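Local coordinates for protein putative oxidoreductase yhhX (Escherichia coli K-12, PDB 3F4L) that probably acts as an NADP-dependent oxidoreductase of the Gfo/Idh/MocA family, perhaps oxidising scyllo-inositol, at residues S199-N202 and D207-F210; V276-N281 and T286-M291. All coordinates share one frame; numbering follows the deposited sequence.

Contact 1. Residues S199-N202 and D207-F210; sequences SLRN and DDTF
Asp208 OD2 is gripped by two N-H groups of Arg201 and by a water. Backbone Arg201 N donates to the syn lone pair of Asp208 OD2 at 3.1 Å. Arg201 NE comes from the anti side, 32° out of the carboxylate plane, and makes a salt bridge to Asp208 OD2 of 3.0 Å. A bend at chi3 (-59°) folds the arginine back so that NE, rather than a terminal NH1 or NH2, makes the bond to OD2. Arg201 NH1 bonds instead to the backbone O of Arg157. The water donates to Asp208 OD2 (2.7 Å) and to Ser199 OG, and accepts from Asn202 N. Ser199 OG also bonds the backbone O of Asn205.

Asp208 OD1 takes the preceding N-H. Leu200 N donates to Asp208 OD1 at 3.1 Å in an almost straight bond (177°). Thr209 OG1 donates to Asp208 OD1 over 2.6 Å, from the opposite face of the carboxylate. The aspartate thus ties up consecutive backbone N-H groups in the loop joining strands 192-198 and 209-216. At the start of the second strand, Asp208 and Thr209 both face Arg198, a classic beta bulge. With an alanine here in place of Asp208, the N-H groups of Leu200 and Arg201 and the Thr209 hydroxyl would probably be left without their acceptor, and Arg201 NE without its charge partner.

Beyond the carboxylate, Leu200 and Thr209 cross at about a right angle. Leu200 CD1 touches Thr209 OG1 at 3.4 Å. Leu200 also packs on Asp218 of the second subunit.

Contact 2. Residues V276-N281 and T286-M291; sequences VLEYVN and TVREEM
Leu277 and Glu289 exchange two backbone hydrogen bonds, as do Tyr279 and Val287. The shortest runs from Val287 N to Tyr279 O, 2.7 Å and nearly straight at 177°. Leu277 N reaches Glu289 O at 2.8 Å. Beside these bonds, CA-H groups of the non-hydrogen-bonded residues add weaker contacts, such as Glu278 CA to Val287 O at 3.2 Å.

A loose salt bridge links Glu278 and Arg288, a non-hydrogen-bonded pair. Glu278 OE1 sits over one face of the guanidinium, 3.4 Å from Arg288 NH1. No N-H points at the oxygen, so the attraction is one of charge alone. Glu278 OE2 has its own salt bridge, to Lys230 of the second subunit. The methylene CG of Glu278 rests on Thr286 CG2.

The opposite face of the hairpin carries Leu277, Tyr279, Val287 and Glu289. Tyr279 CG lies between the backbone N and the carbonyl carbon (chi1 62°), which brings the ring alongside Val287. Val287 CB stands over one face of the Tyr279 ring, 4.1 Å from its centroid, in a CH-pi contact. Leu277 CD2 approaches Glu289 OE2 at 3.7 Å, and that oxygen forms a salt bridge with Lys142. Leu277 CD2 also meets SE of Met291, a selenomethionine, at 4.2 Å. The Met291 side chain packs on helix 129-140.

The strands run antiparallel at 161°. They form a beta hairpin at one end of the mixed sheet in the C-terminal alpha/beta domain, with 286-291 the outermost strand within this chain.

How the contacts relate
From the N terminus, the chain first passes through the Rossmann-type NAD-binding domain. Both contacts follow in the C-terminal alpha/beta domain. Contact 1 closes the loop between strands 192-198 and 209-216. Contact 2 comes later and closes the hairpin of strands 275-280 and 286-291. The two are in series, neither nested nor crossed. Both reach the same mixed sheet, but their centres are about 37 Å apart and their nearest atoms about 23 Å. Strands 219-225, 146-152, 236-240 and 243-247 lie between the two pairs of strands. Contact 1 ties a loop to a strand start, whereas contact 2 joins two neighbouring strands. Each also touches the second subunit.

Contact 1. Residues S199-N202 and D207-F210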
ATOM      1  N   SER A 199      -1.679  -6.967 -15.638  1.00 22.98           N
ATOM      2  CA  SER A 199      -2.689  -7.912 -16.107  1.00 24.41           C
ATOM      3  C   SER A 199      -2.224  -9.261 -15.558  1.00 22.16           C
ATOM      4  O   SER A 199      -1.306  -9.877 -16.103  1.00 22.92           O
ATOM      5  CB  SER A 199      -2.718  -7.933 -17.637  1.00 25.21           C
ATOM      6  OG  SER A 199      -3.687  -8.852 -18.100  1.00 26.95           O
ATOM      7  N   LEU A 200      -2.850  -9.706 -14.473  1.00 21.27           N
ATOM      8  CA  LEU A 200      -2.459 -10.943 -13.800  1.00 21.32           C
ATOM      9  C   LEU A 200      -3.211 -12.231 -14.122  1.00 20.46           C
ATOM     10  O   LEU A 200      -2.602 -13.284 -14.267  1.00 21.26           O
ATOM     11  CB  LEU A 200      -2.527 -10.730 -12.286  1.00 21.23           C
ATOM     12  CG  LEU A 200      -1.611  -9.674 -11.666  1.00 20.40           C
ATOM     13  CD1 LEU A 200      -1.969  -9.511 -10.190  1.00 21.19           C
ATOM     14  CD2 LEU A 200      -0.159 -10.082 -11.821  1.00 20.65           C
ATOM     15  N   ARG A 201      -4.536 -12.157 -14.189  1.00 19.56           N
ATOM     16  CA  ARG A 201      -5.344 -13.341 -14.441  1.00 19.38           C
ATOM     17  C   ARG A 201      -5.183 -13.951 -15.827  1.00 20.65           C
ATOM     18  O   ARG A 201      -5.057 -15.171 -15.963  1.00 19.82           O
ATOM     19  CB  ARG A 201      -6.815 -13.020 -14.194  1.00 20.70           C
ATOM     20  CG  ARG A 201      -7.135 -12.684 -12.751  1.00 20.51           C
ATOM     21  CD  ARG A 201      -8.597 -12.332 -12.607  1.00 20.53           C
ATOM     22  NE  ARG A 201      -8.948 -11.201 -13.456  1.00 19.06           N
ATOM     23  CZ  ARG A 201     -10.189 -10.758 -13.636  1.00 17.93           C
ATOM     24  NH1 ARG A 201     -11.206 -11.349 -13.029  1.00 17.37           N
ATOM     25  NH2 ARG A 201     -10.408  -9.710 -14.422  1.00 18.39           N
ATOM     26  N   ASN A 202      -5.208 -13.112 -16.853  1.00 19.36           N
ATOM     27  CA  ASN A 202      -5.062 -13.588 -18.224  1.00 20.65           C
ATOM     28  C   ASN A 202      -4.226 -12.587 -18.996  1.00 20.24           C
ATOM     29  O   ASN A 202      -4.701 -11.496 -19.313  1.00 21.80           O
ATOM     30  CB  ASN A 202      -6.426 -13.731 -18.897  1.00 18.45           C
ATOM     31  CG  ASN A 202      -6.333 -14.417 -20.244  1.00 17.78           C
ATOM     32  OD1 ASN A 202      -5.337 -14.268 -20.953  1.00 19.84           O
ATOM     33  ND2 ASN A 202      -7.376 -15.163 -20.614  1.00 15.58           N
ATOM     34  N   ASP A 207      -5.385  -4.630 -18.366  1.00 23.66           N
ATOM     35  CA  ASP A 207      -5.084  -4.667 -16.936  1.00 21.32           C
ATOM     36  C   ASP A 207      -6.286  -4.979 -16.042  1.00 19.85           C
ATOM     37  O   ASP A 207      -7.406  -4.541 -16.306  1.00 18.41           O
ATOM     38  CB  ASP A 207      -4.489  -3.331 -16.500  1.00 22.50           C
ATOM     39  CG  ASP A 207      -5.506  -2.201 -16.541  1.00 24.93           C
ATOM     40  OD1 ASP A 207      -5.831  -1.721 -17.652  1.00 20.27           O
ATOM     41  OD2 ASP A 207      -5.990  -1.803 -15.456  1.00 24.63           O
ATOM     42  N   ASP A 208      -6.039  -5.734 -14.975  1.00 18.46           N
ATOM     43  CA  ASP A 208      -7.080  -6.090 -14.010  1.00 20.43           C
ATOM     44  C   ASP A 208      -6.568  -5.810 -12.607  1.00 20.43           C
ATOM     45  O   ASP A 208      -7.195  -6.173 -11.612  1.00 20.66           O
ATOM     46  CB  ASP A 208      -7.443  -7.577 -14.119  1.00 20.73           C
ATOM     47  CG  ASP A 208      -6.261  -8.493 -13.837  1.00 23.53           C
ATOM     48  OD1 ASP A 208      -5.193  -8.006 -13.401  1.00 21.13           O
ATOM     49  OD2 ASP A 208      -6.408  -9.714 -14.050  1.00 20.61           O
ATOM     50  N   THR A 209      -5.420  -5.152 -12.545  1.00 20.28           N
ATOM     51  CA  THR A 209      -4.768  -4.838 -11.285  1.00 19.41           C
ATOM     52  C   THR A 209      -4.077  -3.487 -11.407  1.00 18.99           C
ATOM     53  O   THR A 209      -3.387  -3.234 -12.394  1.00 18.68           O
ATOM     54  CB  THR A 209      -3.690  -5.890 -10.979  1.00 21.29           C
ATOM     55  OG1 THR A 209      -4.256  -7.197 -11.124  1.00 18.35           O
ATOM     56  CG2 THR A 209      -3.138  -5.711  -9.567  1.00 19.62           C
ATOM     57  N   PHE A 210      -4.266  -2.620 -10.419  1.00 15.14           N
ATOM     58  CA  PHE A 210      -3.611  -1.328 -10.460  1.00 15.92           C
ATOM     59  C   PHE A 210      -3.489  -0.675  -9.104  1.00 15.02           C
ATOM     60  O   PHE A 210      -4.234  -0.984  -8.175  1.00 14.89           O
ATOM     61  CB  PHE A 210      -4.337  -0.367 -11.417  1.00 15.86           C
ATOM     62  CG  PHE A 210      -5.656   0.146 -10.902  1.00 14.18           C
ATOM     63  CD1 PHE A 210      -6.853  -0.435 -11.305  1.00 15.36           C
ATOM     64  CD2 PHE A 210      -5.703   1.217 -10.018  1.00 17.78           C
ATOM     65  CE1 PHE A 210      -8.072   0.042 -10.837  1.00 16.80           C
ATOM     66  CE2 PHE A 210      -6.921   1.701  -9.541  1.00 15.97           C
ATOM     67  CZ  PHE A 210      -8.105   1.117  -9.949  1.00 17.75           C
TER
HETATM   68  O   HOH W   1      -6.067 -10.387 -16.647  1.00 21.98           O

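Contact 2. Residues V276-N281 and T286-M291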
ATOM      1  N   VAL A 276     -13.766   3.101  12.293  1.00 23.22           N
ATOM      2  CA  VAL A 276     -13.082   3.131  13.575  1.00 22.67           C
ATOM      3  C   VAL A 276     -12.062   4.248  13.562  1.00 23.74           C
ATOM      4  O   VAL A 276     -11.329   4.439  12.587  1.00 23.36           O
ATOM      5  CB  VAL A 276     -12.397   1.784  13.887  1.00 23.70           C
ATOM      6  CG1 VAL A 276     -11.649   1.865  15.207  1.00 23.95           C
ATOM      7  CG2 VAL A 276     -13.449   0.683  13.966  1.00 23.58           C
ATOM      8  N   LEU A 277     -12.031   4.985  14.660  1.00 22.29           N
ATOM      9  CA  LEU A 277     -11.136   6.109  14.810  1.00 22.22           C
ATOM     10  C   LEU A 277     -10.358   5.966  16.118  1.00 21.18           C
ATOM     11  O   LEU A 277     -10.884   5.487  17.128  1.00 20.53           O
ATOM     12  CB  LEU A 277     -11.978   7.390  14.821  1.00 24.37           C
ATOM     13  CG  LEU A 277     -11.429   8.796  14.605  1.00 29.27           C
ATOM     14  CD1 LEU A 277     -10.782   8.923  13.238  1.00 29.42           C
ATOM     15  CD2 LEU A 277     -12.590   9.781  14.722  1.00 28.67           C
ATOM     16  N   GLU A 278      -9.091   6.352  16.085  1.00 21.45           N
ATOM     17  CA  GLU A 278      -8.249   6.320  17.272  1.00 19.68           C
ATOM     18  C   GLU A 278      -7.319   7.499  17.112  1.00 19.96           C
ATOM     19  O   GLU A 278      -6.503   7.534  16.190  1.00 17.98           O
ATOM     20  CB  GLU A 278      -7.438   5.023  17.373  1.00 20.40           C
ATOM     21  CG  GLU A 278      -6.742   4.889  18.722  1.00 21.54           C
ATOM     22  CD  GLU A 278      -6.065   3.544  18.940  1.00 24.13           C
ATOM     23  OE1 GLU A 278      -6.708   2.498  18.713  1.00 24.05           O
ATOM     24  OE2 GLU A 278      -4.886   3.537  19.356  1.00 24.16           O
ATOM     25  N   TYR A 279      -7.457   8.477  17.999  1.00 20.29           N
ATOM     26  CA  TYR A 279      -6.634   9.671  17.926  1.00 20.60           C
ATOM     27  C   TYR A 279      -6.245  10.191  19.304  1.00 20.04           C
ATOM     28  O   TYR A 279      -6.803   9.776  20.333  1.00 19.83           O
ATOM     29  CB  TYR A 279      -7.376  10.769  17.162  1.00 21.25           C
ATOM     30  CG  TYR A 279      -8.666  11.207  17.830  1.00 24.68           C
ATOM     31  CD1 TYR A 279      -9.835  10.464  17.688  1.00 22.94           C
ATOM     32  CD2 TYR A 279      -8.711  12.364  18.612  1.00 23.48           C
ATOM     33  CE1 TYR A 279     -11.016  10.855  18.302  1.00 25.59           C
ATOM     34  CE2 TYR A 279      -9.890  12.767  19.233  1.00 25.94           C
ATOM     35  CZ  TYR A 279     -11.039  12.007  19.071  1.00 26.67           C
ATOM     36  OH  TYR A 279     -12.216  12.402  19.657  1.00 27.91           O
ATOM     37  N   VAL A 280      -5.281  11.103  19.310  1.00 18.30           N
ATOM     38  CA  VAL A 280      -4.798  11.710  20.545  1.00 17.60           C
ATOM     39  C   VAL A 280      -5.469  13.081  20.661  1.00 19.60           C
ATOM     40  O   VAL A 280      -5.281  13.931  19.793  1.00 15.70           O
ATOM     41  CB  VAL A 280      -3.262  11.886  20.493  1.00 18.72           C
ATOM     42  CG1 VAL A 280      -2.745  12.445  21.811  1.00 18.56           C
ATOM     43  CG2 VAL A 280      -2.592  10.549  20.169  1.00 16.48           C
ATOM     44  N   ASN A 281      -6.252  13.305  21.719  1.00 20.99           N
ATOM     45  CA  ASN A 281      -6.924  14.595  21.868  1.00 25.90           C
ATOM     46  C   ASN A 281      -5.990  15.699  22.357  1.00 28.26           C
ATOM     47  O   ASN A 281      -4.816  15.450  22.648  1.00 27.45           O
ATOM     48  CB  ASN A 281      -8.169  14.480  22.779  1.00 25.58           C
ATOM     49  CG  ASN A 281      -7.844  14.139  24.240  1.00 26.62           C
ATOM     50  OD1 ASN A 281      -8.743  13.768  25.001  1.00 26.46           O
ATOM     51  ND2 ASN A 281      -6.584  14.283  24.640  1.00 23.92           N
ATOM     52  N   THR A 286      -5.484   9.160  24.513  1.00 23.39           N
ATOM     53  CA  THR A 286      -5.889   8.446  23.310  1.00 23.74           C
ATOM     54  C   THR A 286      -7.389   8.168  23.386  1.00 22.78           C
ATOM     55  O   THR A 286      -7.876   7.609  24.371  1.00 22.14           O
ATOM     56  CB  THR A 286      -5.109   7.117  23.136  1.00 23.67           C
ATOM     57  OG1 THR A 286      -3.772   7.399  22.696  1.00 25.11           O
ATOM     58  CG2 THR A 286      -5.785   6.225  22.096  1.00 23.41           C
ATOM     59  N   VAL A 287      -8.112   8.587  22.352  1.00 22.06           N
ATOM     60  CA  VAL A 287      -9.554   8.397  22.288  1.00 22.68           C
ATOM     61  C   VAL A 287      -9.948   7.433  21.164  1.00 23.36           C
ATOM     62  O   VAL A 287      -9.414   7.483  20.054  1.00 21.99           O
ATOM     63  CB  VAL A 287     -10.281   9.751  22.074  1.00 22.85           C
ATOM     64  CG1 VAL A 287     -11.753   9.532  21.816  1.00 22.03           C
ATOM     65  CG2 VAL A 287     -10.094  10.626  23.287  1.00 22.23           C
ATOM     66  N   ARG A 288     -10.893   6.556  21.472  1.00 23.03           N
ATOM     67  CA  ARG A 288     -11.379   5.584  20.517  1.00 26.27           C
ATOM     68  C   ARG A 288     -12.832   5.945  20.186  1.00 27.60           C
ATOM     69  O   ARG A 288     -13.633   6.221  21.084  1.00 28.45           O
ATOM     70  CB  ARG A 288     -11.294   4.195  21.144  1.00 27.70           C
ATOM     71  CG  ARG A 288     -11.114   3.062  20.171  1.00 36.16           C
ATOM     72  CD  ARG A 288      -9.824   2.302  20.462  1.00 37.15           C
ATOM     73  NE  ARG A 288      -9.725   1.088  19.657  1.00 42.41           N
ATOM     74  CZ  ARG A 288      -9.752   1.063  18.326  1.00 45.22           C
ATOM     75  NH1 ARG A 288      -9.873   2.191  17.641  1.00 45.48           N
ATOM     76  NH2 ARG A 288      -9.662  -0.091  17.680  1.00 46.43           N
ATOM     77  N   GLU A 289     -13.163   5.945  18.899  1.00 28.03           N
ATOM     78  CA  GLU A 289     -14.506   6.272  18.433  1.00 29.01           C
ATOM     79  C   GLU A 289     -14.956   5.300  17.350  1.00 29.00           C
ATOM     80  O   GLU A 289     -14.174   4.940  16.471  1.00 28.24           O
ATOM     81  CB  GLU A 289     -14.533   7.672  17.812  1.00 29.56           C
ATOM     82  CG  GLU A 289     -15.276   8.732  18.573  1.00 30.32           C
ATOM     83  CD  GLU A 289     -15.659   9.904  17.676  1.00 33.04           C
ATOM     84  OE1 GLU A 289     -16.776   9.884  17.113  1.00 32.04           O
ATOM     85  OE2 GLU A 289     -14.839  10.836  17.519  1.00 32.01           O
ATOM     86  N   GLU A 290     -16.210   4.870  17.416  1.00 28.52           N
ATOM     87  CA  GLU A 290     -16.756   4.002  16.384  1.00 29.68           C
ATOM     88  C   GLU A 290     -17.824   4.853  15.735  1.00 29.88           C
ATOM     89  O   GLU A 290     -18.774   5.269  16.394  1.00 28.96           O
ATOM     90  CB  GLU A 290     -17.361   2.719  16.965  1.00 31.93           C
ATOM     91  CG  GLU A 290     -16.325   1.655  17.317  1.00 34.96           C
ATOM     92  CD  GLU A 290     -16.902   0.246  17.338  1.00 38.11           C
ATOM     93  OE1 GLU A 290     -17.954   0.044  17.983  1.00 40.14           O
ATOM     94  OE2 GLU A 290     -16.297  -0.660  16.713  1.00 39.64           O
HETATM   95  N   MSE A 291     -17.637   5.137  14.451  1.00 30.37           N
HETATM   96  CA  MSE A 291     -18.557   5.974  13.684  1.00 30.24           C
HETATM   97  C   MSE A 291     -19.555   5.147  12.887  1.00 30.37           C
HETATM   98  O   MSE A 291     -19.179   4.198  12.191  1.00 28.19           O
HETATM   99  CB  MSE A 291     -17.780   6.845  12.689  1.00 30.06           C
HETATM  100  CG  MSE A 291     -16.821   7.842  13.294  1.00 30.90           C
HETATM  101 SE   MSE A 291     -15.504   8.414  11.977  0.77 36.88          SE
HETATM  102  CE  MSE A 291     -16.616   9.575  10.892  1.00 27.67           C
TER